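Local atomic coordinates of Dbv8 protein (Nonomuraea, PDB entry 4MFZ), a protein that binds decanoyl-CoA and, as a GNAT-family N-acyltransferase, probably transfers long aliphatic acyl chains to the amino groups of glycopeptide antibiotics. Residues A[30-35]-A[118-123]; A[69-74]-A[166-171]; A[279-284]-A[333-338]. All blocks are in the same frame, centred on the assembly; numbering follows the deposited sequence.

Contact 1: A[30-35]-A[118-123]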
loop_
_atom_site.group_PDB
_atom_site.type_symbol
_atom_site.label_atom_id
_atom_site.label_comp_id
_atom_site.label_asym_id
_atom_site.label_seq_id
_atom_site.Cartn_x
_atom_site.Cartn_y
_atom_site.Cartn_z
ATOM N N LEU A 30 20.491 13.039 6.168
ATOM C CA LEU A 30 19.172 12.468 6.439
ATOM C C LEU A 30 19.254 11.311 7.435
ATOM O O LEU A 30 18.252 10.680 7.741
ATOM C CB LEU A 30 18.475 12.048 5.128
ATOM C CG LEU A 30 18.248 13.116 4.049
ATOM C CD1 LEU A 30 17.563 12.521 2.822
ATOM C CD2 LEU A 30 17.431 14.309 4.542
ATOM N N ARG A 31 20.462 11.045 7.940
ATOM C CA ARG A 31 20.729 10.064 9.011
ATOM C C ARG A 31 20.438 8.632 8.583
ATOM O O ARG A 31 20.089 7.783 9.412
ATOM C CB ARG A 31 19.965 10.420 10.318
ATOM C CG ARG A 31 20.130 11.875 10.798
ATOM C CD ARG A 31 21.593 12.263 11.037
ATOM N NE ARG A 31 22.129 11.565 12.204
ATOM C CZ ARG A 31 23.365 11.703 12.681
ATOM N NH1 ARG A 31 24.229 12.532 12.117
ATOM N NH2 ARG A 31 23.740 11.010 13.740
ATOM N N LEU A 32 20.578 8.378 7.282
ATOM C CA LEU A 32 20.313 7.075 6.684
ATOM C C LEU A 32 21.374 6.013 6.985
ATOM O O LEU A 32 22.560 6.307 7.024
ATOM C CB LEU A 32 20.127 7.211 5.162
ATOM C CG LEU A 32 18.814 7.835 4.689
ATOM C CD1 LEU A 32 18.851 8.092 3.187
ATOM C CD2 LEU A 32 17.634 6.917 5.053
ATOM N N GLY A 33 20.943 4.765 7.152
ATOM C CA GLY A 33 21.863 3.703 7.528
ATOM C C GLY A 33 22.610 3.279 6.283
ATOM O O GLY A 33 22.278 3.714 5.167
ATOM N N GLU A 34 23.607 2.426 6.478
ATOM C CA GLU A 34 24.438 1.920 5.411
ATOM C C GLU A 34 23.672 1.085 4.394
ATOM O O GLU A 34 24.097 0.928 3.259
ATOM C CB GLU A 34 25.567 1.076 5.987
ATOM C CG GLU A 34 26.518 0.560 4.921
ATOM C CD GLU A 34 27.511 -0.433 5.475
ATOM O OE1 GLU A 34 28.653 -0.466 4.970
ATOM O OE2 GLU A 34 27.161 -1.162 6.425
ATOM N N ASN A 35 22.545 0.546 4.816
ATOM C CA ASN A 35 21.712 -0.253 3.937
ATOM C C ASN A 35 20.900 0.569 2.918
ATOM O O ASN A 35 20.202 0.008 2.085
ATOM C CB ASN A 35 20.794 -1.159 4.767
ATOM C CG ASN A 35 20.012 -0.407 5.833
ATOM O OD1 ASN A 35 18.924 -0.829 6.211
ATOM N ND2 ASN A 35 20.563 0.696 6.335
ATOM N N THR A 118 11.201 3.673 4.690
ATOM C CA THR A 118 10.775 4.753 5.571
ATOM C C THR A 118 12.029 5.436 6.071
ATOM O O THR A 118 12.932 4.754 6.535
ATOM C CB THR A 118 10.050 4.175 6.778
ATOM O OG1 THR A 118 8.969 3.394 6.298
ATOM C CG2 THR A 118 9.559 5.287 7.715
ATOM N N LEU A 119 12.075 6.763 5.958
ATOM C CA LEU A 119 13.216 7.602 6.376
ATOM C C LEU A 119 13.275 7.821 7.899
ATOM O O LEU A 119 12.250 7.684 8.576
ATOM C CB LEU A 119 13.148 8.963 5.676
ATOM C CG LEU A 119 13.034 9.021 4.149
ATOM C CD1 LEU A 119 13.149 10.472 3.656
ATOM C CD2 LEU A 119 14.083 8.126 3.503
ATOM N N PRO A 120 14.479 8.131 8.440
ATOM C CA PRO A 120 14.586 8.454 9.859
ATOM C C PRO A 120 13.791 9.698 10.169
ATOM O O PRO A 120 13.912 10.699 9.455
ATOM C CB PRO A 120 16.098 8.686 10.061
ATOM C CG PRO A 120 16.726 7.807 9.015
ATOM C CD PRO A 120 15.801 7.928 7.823
ATOM N N TYR A 121 12.960 9.630 11.212
ATOM C CA TYR A 121 12.069 10.759 11.544
ATOM C C TYR A 121 12.731 11.897 12.315
ATOM O O TYR A 121 12.155 12.983 12.390
ATOM C CB TYR A 121 10.800 10.308 12.318
ATOM C CG TYR A 121 9.893 9.313 11.602
ATOM C CD1 TYR A 121 9.948 9.147 10.216
ATOM C CD2 TYR A 121 8.956 8.543 12.332
ATOM C CE1 TYR A 121 9.118 8.239 9.571
ATOM C CE2 TYR A 121 8.114 7.647 11.694
ATOM C CZ TYR A 121 8.193 7.489 10.325
ATOM O OH TYR A 121 7.368 6.573 9.689
ATOM N N GLU A 122 13.922 11.689 12.877
ATOM C CA GLU A 122 14.568 12.758 13.694
ATOM C C GLU A 122 14.936 14.022 12.895
ATOM O O GLU A 122 15.219 15.093 13.450
ATOM C CB GLU A 122 15.795 12.216 14.429
ATOM C CG GLU A 122 16.886 11.674 13.515
ATOM C CD GLU A 122 16.765 10.179 13.292
ATOM O OE1 GLU A 122 17.832 9.535 13.224
ATOM O OE2 GLU A 122 15.613 9.647 13.225
ATOM N N THR A 123 14.930 13.873 11.573
ATOM C CA THR A 123 15.257 14.938 10.638
ATOM C C THR A 123 14.054 15.907 10.382
ATOM O O THR A 123 14.204 16.974 9.786
ATOM C CB THR A 123 15.790 14.232 9.355
ATOM O OG1 THR A 123 17.202 14.450 9.213
ATOM C CG2 THR A 123 15.054 14.593 8.156
HETATM O O HOH W 1 15.899 11.675 7.567
HETATM O O HOH W 2 20.414 9.989 13.861
HETATM O O HOH W 3 18.650 7.430 11.835
#
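Arg-31 and Pro-120 bring the two loops together, their CA atoms 6.4 Å apart, and Leu-30 passes Thr-123 at a similar spacing; no direct hydrogen bond joins the two backbones. Pro-120 points its CG at two successive carbonyl oxygens, 3.4 Å from Arg-31 O and almost as close to Leu-30 O. Leu-32 meets the same ring at CD, the two side chains crossing at about a right angle. Its CD2 branch is pressed to 3.5 Å from Pro-120 CD, tighter than usual carbon contact, and the same methyl also touches Leu-119 CD2. With CG anti to the carbonyl carbon (chi1 -74°), Leu-32 carries this methyl toward the proline although its first bond does not head there. Arg-31, at positive phi, ends helix 23-29 in a Schellman motif, and the turn leaves the carbonyls of Leu-30 and Arg-31 beside the loop that leads into helix 125-128. Water then supplies the polar links. One molecule donates to Leu-30 O at 2.6 Å and to Pro-120 O at 2.9 Å. Glu-122 OE1 receives two further waters, one donating also to Arg-31 O, the other accepting from Arg-31 NE in the guanidinium plane. The Arg-31 and Glu-122 side chains cross at about a right angle; Arg-31 NE and Glu-122 OE1 are 4.9 Å apart and bridged by the second of these waters, so any attraction of their charges probably acts through it. Leu-30 and Leu-119 both touch Leu-94 of helix 89-104.

Contact 2: A[69-74]-A[166-171]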
loop_
_atom_site.group_PDB
_atom_site.type_symbol
_atom_site.label_atom_id
_atom_site.label_comp_id
_atom_site.label_asym_id
_atom_site.label_seq_id
_atom_site.Cartn_x
_atom_site.Cartn_y
_atom_site.Cartn_z
ATOM N N GLU A 69 -8.326 11.614 0.674
ATOM C CA GLU A 69 -8.856 11.089 1.949
ATOM C C GLU A 69 -7.823 11.001 3.092
ATOM O O GLU A 69 -7.861 10.102 3.934
ATOM C CB GLU A 69 -9.594 9.760 1.740
ATOM C CG GLU A 69 -10.835 9.885 0.853
ATOM C CD GLU A 69 -11.508 8.541 0.588
ATOM O OE1 GLU A 69 -11.196 7.541 1.274
ATOM O OE2 GLU A 69 -12.368 8.470 -0.318
ATOM N N VAL A 70 -6.889 11.944 3.100
ATOM C CA VAL A 70 -5.929 12.061 4.198
ATOM C C VAL A 70 -6.676 12.692 5.398
ATOM O O VAL A 70 -7.408 13.670 5.218
ATOM C CB VAL A 70 -4.726 12.947 3.777
ATOM C CG1 VAL A 70 -3.722 13.073 4.928
ATOM C CG2 VAL A 70 -4.071 12.387 2.509
ATOM N N PRO A 71 -6.506 12.137 6.614
ATOM C CA PRO A 71 -7.230 12.735 7.749
ATOM C C PRO A 71 -6.673 14.108 8.149
ATOM O O PRO A 71 -5.487 14.386 7.908
ATOM C CB PRO A 71 -7.052 11.717 8.862
ATOM C CG PRO A 71 -5.827 10.973 8.510
ATOM C CD PRO A 71 -5.733 10.945 7.011
ATOM N N ALA A 72 -7.546 14.938 8.737
ATOM C CA ALA A 72 -7.294 16.372 9.032
ATOM C C ALA A 72 -6.042 16.735 9.855
ATOM O O ALA A 72 -5.343 17.705 9.495
ATOM C CB ALA A 72 -8.540 17.037 9.635
ATOM N N PRO A 73 -5.752 15.996 10.957
ATOM C CA PRO A 73 -4.516 16.364 11.684
ATOM C C PRO A 73 -3.261 16.235 10.788
ATOM O O PRO A 73 -2.324 17.053 10.879
ATOM C CB PRO A 73 -4.467 15.360 12.849
ATOM C CG PRO A 73 -5.263 14.186 12.370
ATOM C CD PRO A 73 -6.347 14.750 11.478
ATOM N N ASP A 74 -3.263 15.237 9.903
ATOM C CA ASP A 74 -2.117 15.019 9.029
ATOM C C ASP A 74 -2.043 16.026 7.900
ATOM O O ASP A 74 -0.955 16.468 7.561
ATOM C CB ASP A 74 -2.109 13.595 8.500
ATOM C CG ASP A 74 -1.859 12.584 9.598
ATOM O OD1 ASP A 74 -0.688 12.322 9.921
ATOM O OD2 ASP A 74 -2.842 12.055 10.138
ATOM N N SER A 166 -2.962 4.834 3.897
ATOM C CA SER A 166 -1.589 4.666 4.371
ATOM C C SER A 166 -1.264 5.611 5.521
ATOM O O SER A 166 -0.662 5.201 6.514
ATOM C CB SER A 166 -0.594 4.899 3.247
ATOM O OG SER A 166 -0.865 3.968 2.213
ATOM N N VAL A 167 -1.666 6.864 5.371
ATOM C CA VAL A 167 -1.437 7.880 6.412
ATOM C C VAL A 167 -2.256 7.553 7.676
ATOM O O VAL A 167 -1.716 7.543 8.808
ATOM C CB VAL A 167 -1.759 9.292 5.893
ATOM C CG1 VAL A 167 -1.669 10.332 7.007
ATOM C CG2 VAL A 167 -0.817 9.658 4.743
ATOM N N ALA A 168 -3.541 7.268 7.485
ATOM C CA ALA A 168 -4.446 6.925 8.600
ATOM C C ALA A 168 -3.980 5.723 9.406
ATOM O O ALA A 168 -4.015 5.744 10.633
ATOM C CB ALA A 168 -5.873 6.686 8.079
ATOM N N ILE A 169 -3.541 4.671 8.713
ATOM C CA ILE A 169 -3.065 3.477 9.393
ATOM C C ILE A 169 -1.828 3.777 10.232
ATOM O O ILE A 169 -1.703 3.280 11.370
ATOM C CB ILE A 169 -2.753 2.348 8.410
ATOM C CG1 ILE A 169 -4.066 1.736 7.900
ATOM C CG2 ILE A 169 -1.859 1.306 9.061
ATOM C CD1 ILE A 169 -3.876 0.870 6.660
ATOM N N HIS A 170 -0.928 4.600 9.695
ATOM C CA HIS A 170 0.279 4.953 10.462
ATOM C C HIS A 170 -0.082 5.635 11.767
ATOM O O HIS A 170 0.416 5.242 12.820
ATOM C CB HIS A 170 1.268 5.782 9.644
ATOM C CG HIS A 170 2.624 5.934 10.299
ATOM N ND1 HIS A 170 2.851 6.812 11.302
ATOM C CD2 HIS A 170 3.842 5.300 10.049
ATOM C CE1 HIS A 170 4.149 6.738 11.680
ATOM N NE2 HIS A 170 4.754 5.815 10.916
ATOM N N ARG A 171 -0.971 6.623 11.716
ATOM C CA ARG A 171 -1.347 7.343 12.914
ATOM C C ARG A 171 -2.139 6.439 13.875
ATOM O O ARG A 171 -2.069 6.606 15.089
ATOM C CB ARG A 171 -2.146 8.602 12.579
ATOM C CG ARG A 171 -2.445 9.451 13.827
ATOM C CD ARG A 171 -2.967 10.852 13.530
ATOM N NE ARG A 171 -1.974 11.706 12.861
ATOM C CZ ARG A 171 -0.950 12.308 13.468
ATOM N NH1 ARG A 171 -0.752 12.168 14.770
ATOM N NH2 ARG A 171 -0.117 13.064 12.766
HETATM O O HOH W 4 0.093 9.544 9.730
#
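Arg-171 holds Asp-74 in a side-on salt bridge, NE and NH2 each taking one carboxylate oxygen. The straighter bond runs from Arg-171 NE to Asp-74 OD2, 2.9 Å long with an N-H...O angle of 162°, and arrives on the syn side, though well out of the carboxylate plane; Arg-171 NH2 meets Asp-74 OD1 at 3.0 Å from above that plane. Both oxygens stay near the guanidinium plane, but the two flat groups are turned 44° from each other. The arginine is extended through chi1 and chi2, and a bend at chi3 (-66°) brings its NE edge round to the aspartate. The Pro-73 ring lies oblique to the guanidinium, its CG 4.1 Å from Arg-171 NE. Asp-74 OD1 also hydrogen-bonds Tyr-129 OH, and Glu-77 offers Arg-171 NH2 a second acidic partner. This pairing ties the first turn of helix 72-81, with Pro-71 as its N-cap residue, to the last turn of helix 162-174 within the N-terminal domain. Apolar contacts gather on Val-167, whose CG1 lies 4.0 Å from Val-70 CG1 and also touches Pro-71 CD. Next to it, Pro-71 CG leans on Ala-168. Val-167 CG1 lies, besides, against the carboxylate carbon, Asp-74 CG, at 3.4 Å.

Contact 3: A[279-284]-A[333-338]. With MFK (decanoyl-CoA), chain B.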
loop_
_atom_site.group_PDB
_atom_site.type_symbol
_atom_site.label_atom_id
_atom_site.label_comp_id
_atom_site.label_asym_id
_atom_site.label_seq_id
_atom_site.Cartn_x
_atom_site.Cartn_y
_atom_site.Cartn_z
ATOM N N GLY A 279 -14.289 -19.892 -2.011
ATOM C CA GLY A 279 -14.057 -19.753 -3.444
ATOM C C GLY A 279 -12.579 -19.814 -3.766
ATOM O O GLY A 279 -12.182 -19.748 -4.928
ATOM N N TRP A 280 -11.763 -19.899 -2.724
ATOM C CA TRP A 280 -10.306 -19.879 -2.853
ATOM C C TRP A 280 -9.745 -21.254 -2.686
ATOM O O TRP A 280 -10.232 -22.024 -1.881
ATOM C CB TRP A 280 -9.723 -18.949 -1.795
ATOM C CG TRP A 280 -9.872 -17.492 -2.154
ATOM C CD1 TRP A 280 -11.050 -16.731 -2.211
ATOM C CD2 TRP A 280 -8.801 -16.574 -2.556
ATOM N NE1 TRP A 280 -10.779 -15.445 -2.600
ATOM C CE2 TRP A 280 -9.445 -15.281 -2.813
ATOM C CE3 TRP A 280 -7.416 -16.689 -2.701
ATOM C CZ2 TRP A 280 -8.720 -14.169 -3.211
ATOM C CZ3 TRP A 280 -6.694 -15.560 -3.097
ATOM C CH2 TRP A 280 -7.331 -14.328 -3.351
ATOM N N THR A 281 -8.694 -21.579 -3.431
ATOM C CA THR A 281 -8.013 -22.848 -3.213
ATOM C C THR A 281 -6.689 -22.666 -2.462
ATOM O O THR A 281 -5.857 -21.878 -2.869
ATOM C CB THR A 281 -7.806 -23.640 -4.520
ATOM O OG1 THR A 281 -6.513 -24.245 -4.480
ATOM C CG2 THR A 281 -7.908 -22.780 -5.758
ATOM N N LEU A 282 -6.512 -23.371 -1.345
ATOM C CA LEU A 282 -5.323 -23.195 -0.508
ATOM C C LEU A 282 -4.097 -23.892 -1.097
ATOM O O LEU A 282 -4.152 -25.057 -1.449
ATOM C CB LEU A 282 -5.595 -23.668 0.935
ATOM C CG LEU A 282 -6.731 -22.925 1.682
ATOM C CD1 LEU A 282 -6.926 -23.449 3.094
ATOM C CD2 LEU A 282 -6.511 -21.416 1.714
ATOM N N LEU A 283 -2.993 -23.166 -1.237
ATOM C CA LEU A 283 -1.738 -23.792 -1.624
ATOM C C LEU A 283 -1.159 -24.550 -0.417
ATOM O O LEU A 283 -1.190 -24.050 0.719
ATOM C CB LEU A 283 -0.744 -22.748 -2.161
ATOM C CG LEU A 283 -1.164 -21.869 -3.363
ATOM C CD1 LEU A 283 -0.242 -20.661 -3.500
ATOM C CD2 LEU A 283 -1.239 -22.636 -4.682
ATOM N N ASP A 284 -0.669 -25.766 -0.644
ATOM C CA ASP A 284 0.064 -26.473 0.411
ATOM C C ASP A 284 1.518 -26.040 0.399
ATOM O O ASP A 284 2.206 -26.182 -0.617
ATOM C CB ASP A 284 -0.014 -27.990 0.251
ATOM C CG ASP A 284 -1.430 -28.507 0.282
ATOM O OD1 ASP A 284 -2.212 -28.072 1.163
ATOM O OD2 ASP A 284 -1.759 -29.347 -0.582
ATOM N N SER A 333 -1.493 -19.042 1.860
ATOM C CA SER A 333 -1.494 -18.570 0.487
ATOM C C SER A 333 -2.586 -19.271 -0.277
ATOM O O SER A 333 -2.840 -20.456 -0.077
ATOM C CB SER A 333 -0.139 -18.854 -0.176
ATOM O OG SER A 333 0.858 -18.139 0.511
ATOM N N GLY A 334 -3.260 -18.536 -1.142
ATOM C CA GLY A 334 -4.374 -19.120 -1.872
ATOM C C GLY A 334 -4.425 -18.578 -3.288
ATOM O O GLY A 334 -3.736 -17.612 -3.581
ATOM N N ARG A 335 -5.237 -19.201 -4.144
ATOM C CA ARG A 335 -5.525 -18.675 -5.489
ATOM C C ARG A 335 -7.010 -18.803 -5.845
ATOM O O ARG A 335 -7.679 -19.712 -5.379
ATOM C CB ARG A 335 -4.784 -19.449 -6.585
ATOM C CG ARG A 335 -3.278 -19.570 -6.492
ATOM C CD ARG A 335 -2.808 -20.598 -7.525
ATOM N NE ARG A 335 -3.756 -21.723 -7.594
ATOM C CZ ARG A 335 -4.329 -22.200 -8.698
ATOM N NH1 ARG A 335 -4.036 -21.694 -9.890
ATOM N NH2 ARG A 335 -5.186 -23.209 -8.603
ATOM N N ILE A 336 -7.474 -17.918 -6.723
ATOM C CA ILE A 336 -8.659 -18.127 -7.569
ATOM C C ILE A 336 -8.246 -18.408 -9.054
ATOM O O ILE A 336 -7.219 -17.912 -9.455
ATOM C CB ILE A 336 -9.501 -16.823 -7.592
ATOM C CG1 ILE A 336 -9.878 -16.343 -6.193
ATOM C CG2 ILE A 336 -10.764 -17.020 -8.400
ATOM C CD1 ILE A 336 -10.338 -14.893 -6.180
ATOM N N GLU A 337 -9.065 -19.133 -9.864
ATOM C CA GLU A 337 -9.224 -18.876 -11.375
ATOM C C GLU A 337 -10.497 -18.035 -11.905
ATOM O O GLU A 337 -11.659 -18.479 -11.809
ATOM C CB GLU A 337 -9.051 -20.129 -12.197
ATOM C CG GLU A 337 -9.850 -20.051 -13.508
ATOM C CD GLU A 337 -9.033 -20.366 -14.757
ATOM O OE1 GLU A 337 -8.462 -21.473 -14.815
ATOM O OE2 GLU A 337 -8.970 -19.512 -15.694
ATOM N N LEU A 338 -10.256 -16.850 -12.489
ATOM C CA LEU A 338 -11.212 -15.719 -12.426
ATOM C C LEU A 338 -12.480 -15.774 -13.271
ATOM O O LEU A 338 -12.436 -16.247 -14.409
ATOM C CB LEU A 338 -10.519 -14.380 -12.699
ATOM C CG LEU A 338 -9.472 -13.924 -11.700
ATOM C CD1 LEU A 338 -8.530 -12.943 -12.379
ATOM C CD2 LEU A 338 -10.148 -13.312 -10.488
HETATM C CCG MFK B . -12.781 -13.565 2.276
HETATM C CCF MFK B . -12.390 -14.147 0.919
HETATM C CCE MFK B . -11.133 -13.465 0.425
HETATM C CCD MFK B . -9.946 -14.117 1.089
HETATM C CCC MFK B . -8.725 -13.858 0.230
HETATM C CCB MFK B . -7.730 -13.014 0.988
HETATM C CCA MFK B . -6.410 -13.083 0.241
HETATM C CBZ MFK B . -6.100 -11.693 -0.292
HETATM C CAK MFK B . -4.892 -11.132 0.435
HETATM C CAJ MFK B . -5.295 -9.875 1.218
HETATM O OAL MFK B . -6.159 -9.094 0.806
HETATM S SAI MFK B . -4.394 -9.662 2.705
HETATM C CAH MFK B . -5.167 -8.155 3.432
HETATM C CAG MFK B . -6.563 -8.429 4.004
HETATM N NAF MFK B . -7.093 -7.133 4.460
HETATM C CAE MFK B . -7.444 -6.892 5.736
HETATM O OAM MFK B . -7.405 -7.731 6.632
HETATM C CAD MFK B . -7.960 -5.462 6.006
HETATM C CAC MFK B . -8.554 -5.377 7.426
HETATM N NAB MFK B . -9.635 -6.368 7.603
HETATM C CAA MFK B . -10.907 -5.970 7.453
HETATM O OAO MFK B . -11.216 -4.803 7.164
HETATM C CAN MFK B . -11.993 -7.028 7.698
HETATM O OAU MFK B . -11.438 -8.197 8.343
HETATM C CAP MFK B . -12.766 -7.419 6.419
HETATM C CAR MFK B . -11.791 -7.939 5.372
HETATM C CAS MFK B . -13.536 -6.251 5.812
HETATM C CAQ MFK B . -13.759 -8.525 6.764
HETATM O OAT MFK B . -14.637 -8.023 7.748
HETATM P PAV MFK B . -16.168 -8.514 7.877
HETATM O OAX MFK B . -16.865 -8.424 6.584
HETATM O OAW MFK B . -16.762 -7.832 9.063
HETATM O OAY MFK B . -15.846 -10.055 8.213
HETATM P PAZ MFK B . -16.821 -11.132 8.896
HETATM O OBA MFK B . -16.160 -12.532 8.596
HETATM O OBB MFK B . -18.215 -11.082 8.406
HETATM O "O5'" MFK B . -16.580 -10.982 10.481
HETATM C "C5'" MFK B . -17.210 -11.794 11.445
HETATM C "C4'" MFK B . -16.793 -11.273 12.825
HETATM O "O4'" MFK B . -15.376 -10.858 12.933
HETATM C "C3'" MFK B . -17.564 -10.028 13.192
HETATM O "O3'" MFK B . -17.699 -10.017 14.613
HETATM P PBV MFK B . -19.144 -9.658 15.253
HETATM O OBW MFK B . -19.245 -8.098 14.996
HETATM O OBY MFK B . -18.954 -9.967 16.838
HETATM O OBX MFK B . -20.302 -10.287 14.623
HETATM C "C2'" MFK B . -16.608 -8.931 12.714
HETATM O "O2'" MFK B . -16.852 -7.666 13.301
HETATM C "C1'" MFK B . -15.283 -9.447 13.188
HETATM N N9 MFK B . -14.165 -8.864 12.401
HETATM C C8 MFK B . -13.818 -9.190 11.150
HETATM N N7 MFK B . -12.756 -8.446 10.814
HETATM C C5 MFK B . -12.412 -7.703 11.877
HETATM C C4 MFK B . -13.292 -7.968 12.848
HETATM N N3 MFK B . -13.169 -7.391 14.053
HETATM C C2 MFK B . -12.169 -6.345 14.386
HETATM N N1 MFK B . -11.268 -6.137 13.235
HETATM C C6 MFK B . -11.425 -6.807 12.084
HETATM N N6 MFK B . -10.575 -6.584 11.084
#
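Arg-335 O accepts the backbone N-H of Thr-281 at 2.9 Å, an almost straight bond (176°) lying in the carbonyl plane. Arg-335 N returns a bond to Thr-281 O, making an antiparallel hydrogen-bonded pair, and Leu-283 N adds another to Ser-333 O. Between them Leu-282 and Gly-334 form a non-hydrogen-bonded pair with CA atoms only 4.4 Å apart; the lack of a side chain on Gly-334 matters here, since the edge of the Trp-280 indole lies against its backbone, CE3 3.6 Å from Gly-334 C. Ile-336 covers one face of that indole: its CG1 makes a CH-pi contact 3.7 Å from the centroid of the five-membered ring, and its CD1 lies 3.5 Å from Trp-280 CZ2. The opposite face carries the acyl chain of decanoyl-CoA, with CCC of the ligand 3.4 Å from Trp-280 CE2, offset toward the rim. Trp-280 is thus a wall of the acyl pocket, and its NE1 is hydrogen-bonded to Tyr-229 OH, which probably helps to hold the ring's rotation. Thr-281 and Arg-335 share the face opposite Leu-282, their side chains side by side; the Leu-283 side chain crosses that of Arg-335 at about a right angle, CD2 3.8 Å from Arg-335 CD. Strand 281-289 is outermost in the mixed GNAT sheet of this chain; strand 330-337 separates it from strand 251-256, and helix 226-243 packs on Ile-336 through Tyr-229 and Leu-233.

Contacts 1 and 2 belong to the helical N-terminal part of the chain and contact 3 to the GNAT-like C-terminal domain, on the opposite side of the chain's centre. The first two interlock in sequence, their segments alternating, and have centres about 21 Å apart; they meet where Tyr-121 OH of contact 1 lies 3.0 Å from His-170 NE2 of contact 2. Contact 3 follows both along the chain and touches neither: its nearest atoms are about 24 Å from contact 1 and about 19 Å from contact 2. It alone of the three lines the decanoyl-CoA pocket, whereas in contact 2 the side chain of Ala-168 stays about 12 Å from the ligand.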